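PDB 1QSA: soluble lytic murein transglycosylase from Escherichia coli, which cleaves the glycosidic bonds between N-acetylmuramic acid and N-acetylglucosamine in peptidoglycan, leaving a 1,6-anhydro bond in the muramic acid residue. Local coordinates for residues I570-F575 with T607-T612; N544-S549 with A574-I579; G350-V355 with Y587-L592; Y598-F601 with K605-L608. All blocks are in the same frame, centred on the assembly; numbering follows the deposited sequence.

Contact 1: I570-F575 with T607-T612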
loop_
_atom_site.group_PDB
_atom_site.type_symbol
_atom_site.label_atom_id
_atom_site.label_comp_id
_atom_site.label_asym_id
_atom_site.label_seq_id
_atom_site.Cartn_x
_atom_site.Cartn_y
_atom_site.Cartn_z
ATOM N N ILE A 570 -17.755 24.832 6.733
ATOM C CA ILE A 570 -17.710 23.668 7.635
ATOM C C ILE A 570 -16.654 23.690 8.739
ATOM O O ILE A 570 -15.823 24.598 8.799
ATOM C CB ILE A 570 -17.572 22.360 6.805
ATOM C CG1 ILE A 570 -16.154 22.241 6.227
ATOM C CG2 ILE A 570 -18.598 22.366 5.654
ATOM C CD1 ILE A 570 -15.982 21.097 5.221
ATOM N N ASP A 571 -16.702 22.698 9.632
ATOM C CA ASP A 571 -15.725 22.644 10.708
ATOM C C ASP A 571 -14.523 21.751 10.375
ATOM O O ASP A 571 -14.468 21.138 9.306
ATOM C CB ASP A 571 -16.373 22.311 12.075
ATOM C CG ASP A 571 -16.857 20.861 12.205
ATOM O OD1 ASP A 571 -16.412 19.962 11.476
ATOM O OD2 ASP A 571 -17.680 20.612 13.109
ATOM N N ALA A 572 -13.545 21.729 11.278
ATOM C CA ALA A 572 -12.309 20.963 11.088
ATOM C C ALA A 572 -12.508 19.473 10.821
ATOM O O ALA A 572 -11.880 18.901 9.915
ATOM C CB ALA A 572 -11.402 21.147 12.295
ATOM N N VAL A 573 -13.400 18.849 11.585
ATOM C CA VAL A 573 -13.654 17.415 11.450
ATOM C C VAL A 573 -14.364 17.127 10.133
ATOM O O VAL A 573 -14.037 16.168 9.458
ATOM C CB VAL A 573 -14.504 16.874 12.634
ATOM C CG1 VAL A 573 -14.516 15.348 12.631
ATOM C CG2 VAL A 573 -13.967 17.408 13.972
ATOM N N ALA A 574 -15.324 17.982 9.765
ATOM C CA ALA A 574 -16.059 17.815 8.510
ATOM C C ALA A 574 -15.101 17.988 7.321
ATOM O O ALA A 574 -15.200 17.262 6.324
ATOM C CB ALA A 574 -17.209 18.820 8.426
ATOM N N PHE A 575 -14.155 18.916 7.433
ATOM C CA PHE A 575 -13.187 19.104 6.348
ATOM C C PHE A 575 -12.319 17.833 6.176
ATOM O O PHE A 575 -12.145 17.349 5.069
ATOM C CB PHE A 575 -12.308 20.328 6.577
ATOM C CG PHE A 575 -11.388 20.613 5.431
ATOM C CD1 PHE A 575 -11.830 21.339 4.324
ATOM C CD2 PHE A 575 -10.102 20.083 5.412
ATOM C CE1 PHE A 575 -10.992 21.517 3.213
ATOM C CE2 PHE A 575 -9.261 20.254 4.314
ATOM C CZ PHE A 575 -9.717 20.974 3.215
ATOM N N THR A 607 -3.797 16.897 23.154
ATOM C CA THR A 607 -5.069 17.367 22.593
ATOM C C THR A 607 -4.970 17.222 21.070
ATOM O O THR A 607 -3.958 17.577 20.482
ATOM C CB THR A 607 -5.336 18.838 22.965
ATOM O OG1 THR A 607 -5.213 18.993 24.389
ATOM C CG2 THR A 607 -6.756 19.260 22.530
ATOM N N LEU A 608 -6.012 16.705 20.436
ATOM C CA LEU A 608 -5.962 16.464 18.992
ATOM C C LEU A 608 -5.645 17.650 18.088
ATOM O O LEU A 608 -4.843 17.530 17.152
ATOM C CB LEU A 608 -7.251 15.792 18.519
ATOM C CG LEU A 608 -7.207 15.371 17.043
ATOM C CD1 LEU A 608 -6.252 14.194 16.864
ATOM C CD2 LEU A 608 -8.606 15.021 16.565
ATOM N N MET A 609 -6.335 18.763 18.317
ATOM C CA MET A 609 -6.144 19.968 17.512
ATOM C C MET A 609 -5.910 21.186 18.392
ATOM O O MET A 609 -6.351 21.235 19.549
ATOM C CB MET A 609 -7.386 20.240 16.638
ATOM C CG MET A 609 -7.731 19.116 15.662
ATOM S SD MET A 609 -8.991 19.623 14.484
ATOM C CE MET A 609 -9.586 18.062 13.880
ATOM N N SER A 610 -5.228 22.178 17.829
ATOM C CA SER A 610 -4.990 23.438 18.532
ATOM C C SER A 610 -6.330 24.178 18.541
ATOM O O SER A 610 -7.237 23.848 17.769
ATOM C CB SER A 610 -3.943 24.277 17.789
ATOM O OG SER A 610 -4.448 24.789 16.563
ATOM N N ALA A 611 -6.464 25.175 19.407
ATOM C CA ALA A 611 -7.709 25.945 19.469
ATOM C C ALA A 611 -7.980 26.589 18.109
ATOM O O ALA A 611 -9.115 26.621 17.648
ATOM C CB ALA A 611 -7.600 27.027 20.533
ATOM N N THR A 612 -6.920 27.050 17.451
ATOM C CA THR A 612 -7.053 27.690 16.143
ATOM C C THR A 612 -7.524 26.709 15.066
ATOM O O THR A 612 -8.448 27.009 14.302
ATOM C CB THR A 612 -5.743 28.393 15.744
ATOM O OG1 THR A 612 -5.473 29.435 16.699
ATOM C CG2 THR A 612 -5.863 29.014 14.362
#

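Contact 2: N544-S549 with A574-I579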
loop_
_atom_site.group_PDB
_atom_site.type_symbol
_atom_site.label_atom_id
_atom_site.label_comp_id
_atom_site.label_asym_id
_atom_site.label_seq_id
_atom_site.Cartn_x
_atom_site.Cartn_y
_atom_site.Cartn_z
ATOM N N ASN A 544 -1.549 25.377 9.859
ATOM C CA ASN A 544 -2.638 24.448 10.151
ATOM C C ASN A 544 -2.210 23.050 9.696
ATOM O O ASN A 544 -1.946 22.841 8.517
ATOM C CB ASN A 544 -3.893 24.924 9.408
ATOM C CG ASN A 544 -5.087 24.031 9.651
ATOM O OD1 ASN A 544 -5.069 22.850 9.292
ATOM N ND2 ASN A 544 -6.149 24.595 10.237
ATOM N N ARG A 545 -2.136 22.113 10.637
ATOM C CA ARG A 545 -1.677 20.755 10.351
ATOM C C ARG A 545 -2.595 19.933 9.456
ATOM O O ARG A 545 -2.147 18.988 8.808
ATOM C CB ARG A 545 -1.340 20.013 11.643
ATOM C CG ARG A 545 -0.150 20.643 12.395
ATOM C CD ARG A 545 -0.011 20.019 13.783
ATOM N NE ARG A 545 -1.313 20.075 14.446
ATOM C CZ ARG A 545 -1.932 19.035 14.998
ATOM N NH1 ARG A 545 -1.330 17.851 15.091
ATOM N NH2 ARG A 545 -3.148 19.201 15.519
ATOM N N ILE A 546 -3.875 20.285 9.401
ATOM C CA ILE A 546 -4.770 19.548 8.513
ATOM C C ILE A 546 -4.355 19.884 7.078
ATOM O O ILE A 546 -4.157 18.990 6.252
ATOM C CB ILE A 546 -6.262 19.938 8.752
ATOM C CG1 ILE A 546 -6.709 19.423 10.128
ATOM C CG2 ILE A 546 -7.155 19.376 7.634
ATOM C CD1 ILE A 546 -8.102 19.914 10.556
ATOM N N PHE A 547 -4.198 21.182 6.808
ATOM C CA PHE A 547 -3.802 21.640 5.472
ATOM C C PHE A 547 -2.393 21.207 5.080
ATOM O O PHE A 547 -2.185 20.724 3.965
ATOM C CB PHE A 547 -3.908 23.168 5.357
ATOM C CG PHE A 547 -5.279 23.721 5.666
ATOM C CD1 PHE A 547 -6.414 22.952 5.477
ATOM C CD2 PHE A 547 -5.420 25.026 6.157
ATOM C CE1 PHE A 547 -7.678 23.460 5.768
ATOM C CE2 PHE A 547 -6.680 25.547 6.454
ATOM C CZ PHE A 547 -7.811 24.763 6.257
ATOM N N SER A 548 -1.426 21.333 5.990
ATOM C CA SER A 548 -0.061 20.954 5.644
ATOM C C SER A 548 0.091 19.457 5.423
ATOM O O SER A 548 0.844 19.036 4.551
ATOM C CB SER A 548 0.956 21.449 6.684
ATOM O OG SER A 548 0.620 20.988 7.974
ATOM N N SER A 549 -0.643 18.654 6.195
ATOM C CA SER A 549 -0.569 17.208 6.032
ATOM C C SER A 549 -1.197 16.829 4.694
ATOM O O SER A 549 -0.643 16.040 3.952
ATOM C CB SER A 549 -1.264 16.480 7.193
ATOM O OG SER A 549 -0.621 16.786 8.431
ATOM N N ALA A 574 -15.324 17.982 9.765
ATOM C CA ALA A 574 -16.059 17.815 8.510
ATOM C C ALA A 574 -15.101 17.988 7.321
ATOM O O ALA A 574 -15.200 17.262 6.324
ATOM C CB ALA A 574 -17.209 18.820 8.426
ATOM N N PHE A 575 -14.155 18.916 7.433
ATOM C CA PHE A 575 -13.187 19.104 6.348
ATOM C C PHE A 575 -12.319 17.833 6.176
ATOM O O PHE A 575 -12.145 17.349 5.069
ATOM C CB PHE A 575 -12.308 20.328 6.577
ATOM C CG PHE A 575 -11.388 20.613 5.431
ATOM C CD1 PHE A 575 -11.830 21.339 4.324
ATOM C CD2 PHE A 575 -10.102 20.083 5.412
ATOM C CE1 PHE A 575 -10.992 21.517 3.213
ATOM C CE2 PHE A 575 -9.261 20.254 4.314
ATOM C CZ PHE A 575 -9.717 20.974 3.215
ATOM N N VAL A 576 -11.837 17.266 7.280
ATOM C CA VAL A 576 -11.023 16.045 7.200
ATOM C C VAL A 576 -11.830 14.884 6.605
ATOM O O VAL A 576 -11.385 14.216 5.663
ATOM C CB VAL A 576 -10.513 15.621 8.603
ATOM C CG1 VAL A 576 -9.861 14.210 8.552
ATOM C CG2 VAL A 576 -9.502 16.635 9.116
ATOM N N GLU A 577 -13.042 14.681 7.117
ATOM C CA GLU A 577 -13.870 13.570 6.664
ATOM C C GLU A 577 -14.332 13.673 5.216
ATOM O O GLU A 577 -14.537 12.651 4.554
ATOM C CB GLU A 577 -15.083 13.385 7.588
ATOM C CG GLU A 577 -15.792 12.055 7.351
ATOM C CD GLU A 577 -14.856 10.872 7.521
ATOM O OE1 GLU A 577 -14.189 10.787 8.559
ATOM O OE2 GLU A 577 -14.762 10.026 6.617
ATOM N N SER A 578 -14.493 14.901 4.726
ATOM C CA SER A 578 -14.960 15.130 3.363
ATOM C C SER A 578 -13.862 15.198 2.299
ATOM O O SER A 578 -14.158 15.346 1.110
ATOM C CB SER A 578 -15.866 16.373 3.292
ATOM O OG SER A 578 -15.174 17.541 3.683
ATOM N N ILE A 579 -12.601 15.098 2.706
ATOM C CA ILE A 579 -11.500 15.081 1.727
ATOM C C ILE A 579 -11.868 13.948 0.747
ATOM O O ILE A 579 -12.072 12.807 1.148
ATOM C CB ILE A 579 -10.159 14.802 2.420
ATOM C CG1 ILE A 579 -9.704 16.078 3.155
ATOM C CG2 ILE A 579 -9.114 14.355 1.390
ATOM C CD1 ILE A 579 -8.467 15.896 4.061
#

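Contact 3: G350-V355 with Y587-L592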
loop_
_atom_site.group_PDB
_atom_site.type_symbol
_atom_site.label_atom_id
_atom_site.label_comp_id
_atom_site.label_asym_id
_atom_site.label_seq_id
_atom_site.Cartn_x
_atom_site.Cartn_y
_atom_site.Cartn_z
ATOM N N GLY A 350 -7.493 5.934 18.471
ATOM C CA GLY A 350 -7.519 6.588 17.176
ATOM C C GLY A 350 -8.068 7.988 17.018
ATOM O O GLY A 350 -8.403 8.667 17.984
ATOM N N PHE A 351 -8.121 8.408 15.760
ATOM C CA PHE A 351 -8.581 9.738 15.383
ATOM C C PHE A 351 -9.937 10.143 15.960
ATOM O O PHE A 351 -10.007 11.114 16.708
ATOM C CB PHE A 351 -8.600 9.880 13.862
ATOM C CG PHE A 351 -9.083 11.222 13.382
ATOM C CD1 PHE A 351 -8.239 12.327 13.390
ATOM C CD2 PHE A 351 -10.388 11.375 12.910
ATOM C CE1 PHE A 351 -8.696 13.561 12.929
ATOM C CE2 PHE A 351 -10.848 12.596 12.449
ATOM C CZ PHE A 351 -10.000 13.695 12.458
ATOM N N TYR A 352 -10.998 9.414 15.621
ATOM C CA TYR A 352 -12.328 9.783 16.134
ATOM C C TYR A 352 -12.449 9.733 17.657
ATOM O O TYR A 352 -13.112 10.587 18.245
ATOM C CB TYR A 352 -13.448 9.067 15.383
ATOM C CG TYR A 352 -13.845 9.837 14.144
ATOM C CD1 TYR A 352 -14.585 11.008 14.258
ATOM C CD2 TYR A 352 -13.460 9.414 12.866
ATOM C CE1 TYR A 352 -14.940 11.748 13.143
ATOM C CE2 TYR A 352 -13.808 10.153 11.727
ATOM C CZ TYR A 352 -14.554 11.322 11.887
ATOM O OH TYR A 352 -14.922 12.089 10.820
ATOM N N PRO A 353 -11.870 8.706 18.310
ATOM C CA PRO A 353 -11.960 8.690 19.772
ATOM C C PRO A 353 -11.345 9.992 20.318
ATOM O O PRO A 353 -11.847 10.570 21.279
ATOM C CB PRO A 353 -11.110 7.470 20.132
ATOM C CG PRO A 353 -11.474 6.522 19.072
ATOM C CD PRO A 353 -11.495 7.372 17.805
ATOM N N MET A 354 -10.271 10.479 19.683
ATOM C CA MET A 354 -9.635 11.728 20.121
ATOM C C MET A 354 -10.487 12.964 19.789
ATOM O O MET A 354 -10.503 13.944 20.547
ATOM C CB MET A 354 -8.273 11.899 19.427
ATOM C CG MET A 354 -7.214 10.882 19.793
ATOM S SD MET A 354 -5.689 11.183 18.845
ATOM C CE MET A 354 -4.740 9.749 19.333
ATOM N N VAL A 355 -11.168 12.919 18.646
ATOM C CA VAL A 355 -12.061 13.998 18.250
ATOM C C VAL A 355 -13.177 14.071 19.308
ATOM O O VAL A 355 -13.538 15.161 19.782
ATOM C CB VAL A 355 -12.730 13.734 16.878
ATOM C CG1 VAL A 355 -13.875 14.715 16.664
ATOM C CG2 VAL A 355 -11.726 13.889 15.731
ATOM N N TYR A 587 -4.500 9.538 5.512
ATOM C CA TYR A 587 -3.183 10.089 5.852
ATOM C C TYR A 587 -3.329 11.182 6.925
ATOM O O TYR A 587 -2.611 11.184 7.933
ATOM C CB TYR A 587 -2.566 10.677 4.577
ATOM C CG TYR A 587 -1.171 11.250 4.717
ATOM C CD1 TYR A 587 -0.974 12.584 5.074
ATOM C CD2 TYR A 587 -0.052 10.469 4.450
ATOM C CE1 TYR A 587 0.307 13.132 5.161
ATOM C CE2 TYR A 587 1.242 11.004 4.530
ATOM C CZ TYR A 587 1.410 12.336 4.885
ATOM O OH TYR A 587 2.661 12.895 4.931
ATOM N N VAL A 588 -4.260 12.110 6.705
ATOM C CA VAL A 588 -4.477 13.219 7.633
ATOM C C VAL A 588 -4.914 12.701 9.005
ATOM O O VAL A 588 -4.386 13.137 10.027
ATOM C CB VAL A 588 -5.484 14.237 7.056
ATOM C CG1 VAL A 588 -5.801 15.313 8.076
ATOM C CG2 VAL A 588 -4.876 14.876 5.806
ATOM N N LYS A 589 -5.842 11.749 9.011
ATOM C CA LYS A 589 -6.316 11.155 10.261
ATOM C C LYS A 589 -5.155 10.509 11.014
ATOM O O LYS A 589 -4.982 10.729 12.213
ATOM C CB LYS A 589 -7.400 10.117 9.975
ATOM C CG LYS A 589 -8.709 10.735 9.493
ATOM C CD LYS A 589 -9.730 9.663 9.206
ATOM C CE LYS A 589 -11.059 10.271 8.772
ATOM N NZ LYS A 589 -12.029 9.176 8.389
ATOM N N ASN A 590 -4.353 9.724 10.306
ATOM C CA ASN A 590 -3.205 9.077 10.934
ATOM C C ASN A 590 -2.211 10.095 11.497
ATOM O O ASN A 590 -1.795 10.002 12.640
ATOM C CB ASN A 590 -2.459 8.192 9.927
ATOM C CG ASN A 590 -3.163 6.881 9.658
ATOM O OD1 ASN A 590 -4.124 6.510 10.349
ATOM N ND2 ASN A 590 -2.669 6.149 8.667
ATOM N N VAL A 591 -1.830 11.071 10.683
ATOM C CA VAL A 591 -0.831 12.039 11.126
ATOM C C VAL A 591 -1.268 12.822 12.370
ATOM O O VAL A 591 -0.468 13.028 13.288
ATOM C CB VAL A 591 -0.396 12.962 9.962
ATOM C CG1 VAL A 591 0.497 14.095 10.478
ATOM C CG2 VAL A 591 0.345 12.134 8.891
ATOM N N LEU A 592 -2.544 13.213 12.422
ATOM C CA LEU A 592 -3.063 13.934 13.583
ATOM C C LEU A 592 -3.062 13.026 14.822
ATOM O O LEU A 592 -2.648 13.470 15.900
ATOM C CB LEU A 592 -4.465 14.482 13.310
ATOM C CG LEU A 592 -4.521 15.552 12.205
ATOM C CD1 LEU A 592 -5.981 15.909 11.944
ATOM C CD2 LEU A 592 -3.715 16.777 12.557
#

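Contact 4: Y598-F601 with K605-L608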
loop_
_atom_site.group_PDB
_atom_site.type_symbol
_atom_site.label_atom_id
_atom_site.label_comp_id
_atom_site.label_asym_id
_atom_site.label_seq_id
_atom_site.Cartn_x
_atom_site.Cartn_y
_atom_site.Cartn_z
ATOM N N TYR A 598 2.998 11.381 19.771
ATOM C CA TYR A 598 4.334 11.942 19.936
ATOM C C TYR A 598 4.387 13.005 21.011
ATOM O O TYR A 598 5.322 13.032 21.818
ATOM C CB TYR A 598 4.907 12.425 18.592
ATOM C CG TYR A 598 5.608 11.286 17.876
ATOM C CD1 TYR A 598 6.788 10.754 18.393
ATOM C CD2 TYR A 598 5.036 10.653 16.774
ATOM C CE1 TYR A 598 7.379 9.606 17.840
ATOM C CE2 TYR A 598 5.624 9.493 16.211
ATOM C CZ TYR A 598 6.783 8.978 16.756
ATOM O OH TYR A 598 7.306 7.792 16.275
ATOM N N ARG A 599 3.365 13.853 21.064
ATOM C CA ARG A 599 3.309 14.882 22.095
ATOM C C ARG A 599 3.269 14.193 23.459
ATOM O O ARG A 599 3.998 14.588 24.364
ATOM C CB ARG A 599 2.092 15.798 21.898
ATOM C CG ARG A 599 2.334 16.832 20.791
ATOM C CD ARG A 599 1.100 17.668 20.493
ATOM N NE ARG A 599 0.592 18.326 21.699
ATOM C CZ ARG A 599 1.106 19.430 22.242
ATOM N NH1 ARG A 599 2.149 20.048 21.685
ATOM N NH2 ARG A 599 0.564 19.932 23.346
ATOM N N TYR A 600 2.491 13.118 23.573
ATOM C CA TYR A 600 2.399 12.395 24.833
ATOM C C TYR A 600 3.766 11.873 25.276
ATOM O O TYR A 600 4.179 12.095 26.421
ATOM C CB TYR A 600 1.400 11.233 24.744
ATOM C CG TYR A 600 1.367 10.415 26.015
ATOM C CD1 TYR A 600 0.610 10.828 27.108
ATOM C CD2 TYR A 600 2.149 9.263 26.145
ATOM C CE1 TYR A 600 0.634 10.113 28.303
ATOM C CE2 TYR A 600 2.182 8.547 27.337
ATOM C CZ TYR A 600 1.424 8.978 28.404
ATOM O OH TYR A 600 1.446 8.267 29.581
ATOM N N PHE A 601 4.472 11.192 24.372
ATOM C CA PHE A 601 5.778 10.639 24.703
ATOM C C PHE A 601 6.858 11.693 24.926
ATOM O O PHE A 601 7.902 11.403 25.506
ATOM C CB PHE A 601 6.181 9.568 23.683
ATOM C CG PHE A 601 5.364 8.315 23.792
ATOM C CD1 PHE A 601 5.372 7.564 24.973
ATOM C CD2 PHE A 601 4.552 7.899 22.743
ATOM C CE1 PHE A 601 4.575 6.421 25.108
ATOM C CE2 PHE A 601 3.752 6.758 22.866
ATOM C CZ PHE A 601 3.760 6.016 24.053
ATOM N N LYS A 605 0.708 17.724 26.441
ATOM C CA LYS A 605 -0.710 17.372 26.413
ATOM C C LYS A 605 -1.099 16.943 24.999
ATOM O O LYS A 605 -0.974 17.713 24.045
ATOM C CB LYS A 605 -1.537 18.576 26.865
ATOM C CG LYS A 605 -3.015 18.300 27.088
ATOM C CD LYS A 605 -3.677 19.499 27.770
ATOM C CE LYS A 605 -5.197 19.361 27.815
ATOM N NZ LYS A 605 -5.662 18.096 28.462
ATOM N N PRO A 606 -1.628 15.723 24.851
ATOM C CA PRO A 606 -2.010 15.242 23.519
ATOM C C PRO A 606 -3.361 15.659 22.922
ATOM O O PRO A 606 -3.972 14.875 22.207
ATOM C CB PRO A 606 -1.883 13.728 23.664
ATOM C CG PRO A 606 -2.306 13.479 25.074
ATOM C CD PRO A 606 -1.787 14.668 25.872
ATOM N N THR A 607 -3.797 16.897 23.154
ATOM C CA THR A 607 -5.069 17.367 22.593
ATOM C C THR A 607 -4.970 17.222 21.070
ATOM O O THR A 607 -3.958 17.577 20.482
ATOM C CB THR A 607 -5.336 18.838 22.965
ATOM O OG1 THR A 607 -5.213 18.993 24.389
ATOM C CG2 THR A 607 -6.756 19.260 22.530
ATOM N N LEU A 608 -6.012 16.705 20.436
ATOM C CA LEU A 608 -5.962 16.464 18.992
ATOM C C LEU A 608 -5.645 17.650 18.088
ATOM O O LEU A 608 -4.843 17.530 17.152
ATOM C CB LEU A 608 -7.251 15.792 18.519
ATOM C CG LEU A 608 -7.207 15.371 17.043
ATOM C CD1 LEU A 608 -6.252 14.194 16.864
ATOM C CD2 LEU A 608 -8.606 15.021 16.565
#

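Contact 1: I570-F575 with T607-T612
M609 meets A572 with the far end of its side chain: the sulfur SD of M609 lies 3.6 Å from CB of A572, and the methyl CE of M609 is 3.9 Å from that same CB. The reach follows from the torsions. CG of M609 is anti to its carbonyl carbon (chi1 -60°) and the chain beyond is extended, which bridges backbones whose CA atoms, A572 to M609, stand 9.0 Å apart. I546 of helix 545-554 also touches both residues in this tight, buried part. The packing is already slacker at V573, where CG2 is 4.4 Å from CE of M609. No hydrogen bond crosses between the segments, and together they bury just 94 Å².

The outer side differs in character. T607, A611 and T612 are exposed, and the carboxylate of D571 turns OD2 to bound glycerol, probably from the crystallisation liquor. OD1 of D571 has an internal task: it accepts from N of A574 at 2.8 Å, with an N-H...O angle of 164°, and so caps the start of helix 572-578. S610 occupies the same position before helix 611-615, its hydroxyl capping a backbone N while its own N bonds OE1 of E613. The arrangement is thus two N-capped helix starts, with the M609 side chain packed against the first, and the second bearing the S610/E613 bonds of a capping box.

Contact 2: N544-S549 with A574-I579
This is a buried, apolar helix-to-helix contact in the C-terminal, lysozyme-like part of the chain, with 544-549 in the Slt-type domain, made by I546 and F547 against F575 and V576. The short axes of 545-549 and 574-578 run nearly parallel, 21° apart, with 11.2 Å between them, and no hydrogen bond links the segments. The rings of F547 and F575 form a T-shaped pair: their planes meet at 83° and their centroids are 5.5 Å apart. F547 supplies the edge, its CE1 standing over a face of F575, toward the rim, 3.9 Å from CE2. F575 presents that face with CG anti to its backbone N (chi1 -175°). At the edge of the F575 ring, CG2 of I546 packs 3.8 Å from CD2, while CD1 of I546 reaches CG2 of V576, also at 3.8 Å. An alanine at F575 is likely to leave the F547 edge without its aromatic face and to open a gap beside I546 CG2. The start of helix 545-554 is fixed by N544, whose OD1 accepts from N of F547 at 3.1 Å and more weakly from N of I546. L563 touches both phenylalanines. Interlocked aromatic and branched aliphatic side chains between short helices fit the all-helical, lysozyme-like core of this domain.

Contact 3: G350-V355 with Y587-L592
F351 and K589 sit where two helices come together, the short axes of 351-355 and 587-592 crossing at 62° with a closest approach of 10.2 Å. This is an oblique helix-helix packing between parts of the chain more than 200 residues apart, consistent with the alpha-superhelix docking on the catalytic domain. F351 and K589 together account for most of the interface. CG of K589 lies over a face of the F351 ring, 3.9 Å from the centroid and 14° off the ring normal, a CH-pi contact. The opposite face of that ring is occupied by CG2 of V355 from its own helix, which leaves the phenyl sandwiched between aliphatic groups. F351 gets there with CG anti to the backbone N (chi1 179°), and its side chain crosses that of K589 at about a right angle. At the ring edge, CE1 of F351 packs 3.7 Å from CD1 of L592, the two side chains lying next to each other and pointing the same way. With a serine in place of F351, K589 CG would probably lose its CH-pi partner and L592 CD1 the ring edge it packs on.

Beyond CG the lysine runs fully extended past Y352. Its charge is not spent on that ring: NZ forms a salt bridge with E577, whose same carboxylate oxygen, OE1, is hydrogen-bonded to OH of Y352. E577 OE1 thus serves both polar ends, and Y352 OH has a second partner in NE1 of W324. Against the tyrosine itself, NZ of K589 merely lies at the ring edge, near its plane, 3.9 Å from CE2.

Contact 4: Y598-F601 with K605-L608
The guanidinium of R599 meets K605 edge-on, with the carbonyl oxygen of K605 in its plane, and the ring of Y600 likewise takes CG of P606 at its edge, near the ring plane. F601 CE1 lies at the Y600 edge as well, and CD2 of Y600 stands over one face of the F601 ring. The setting is a helix end and the chain that folds back over it: helix 582-601 stops, and after three intervening residues 605-608 passes alongside, bringing CA of P606 to 5.4 Å from CA of Y600. R599 grips K605 side-on. NE donates to K605 O at 2.9 Å with an N-H...O angle of 139°, and NH2 donates to the same oxygen at 2.8 Å and 141°. Both bonds are bent, as a fork converging on one acceptor must be, and together they limit rotation of the guanidinium. A bend at chi3 (55°) turns the group toward the returning chain. The charge of K605 is directed elsewhere, to a salt bridge with E363. This is a surface contact, and a bound glycerol, probably from the crystallisation liquor, lies beside R599. The apolar part of the contact is modest: CB of Y600 is 4.3 Å from CB of P606.

How the contacts relate
Contacts 1, 2 and 3 are buried and rely on apolar packing, in contact 3 including the methylenes of a lysine, with no hydrogen bond between their segments; contact 4 is at the surface and depends on a charged group holding a backbone carbonyl. Contacts 1 and 2 share helix 572-578, and contacts 3 and 4 share helix 582-601, which follows it. Polar links tie them together: E577 of contact 2 bonds K589 and Y352 of contact 3, while R545 of contact 2 bonds the carbonyl of L608, common to contacts 1 and 4. Contact 2 mixes an aromatic pair with aliphatic packing, contact 3 sets a ring against a lysine chain, and contact 1 is carried by a thioether.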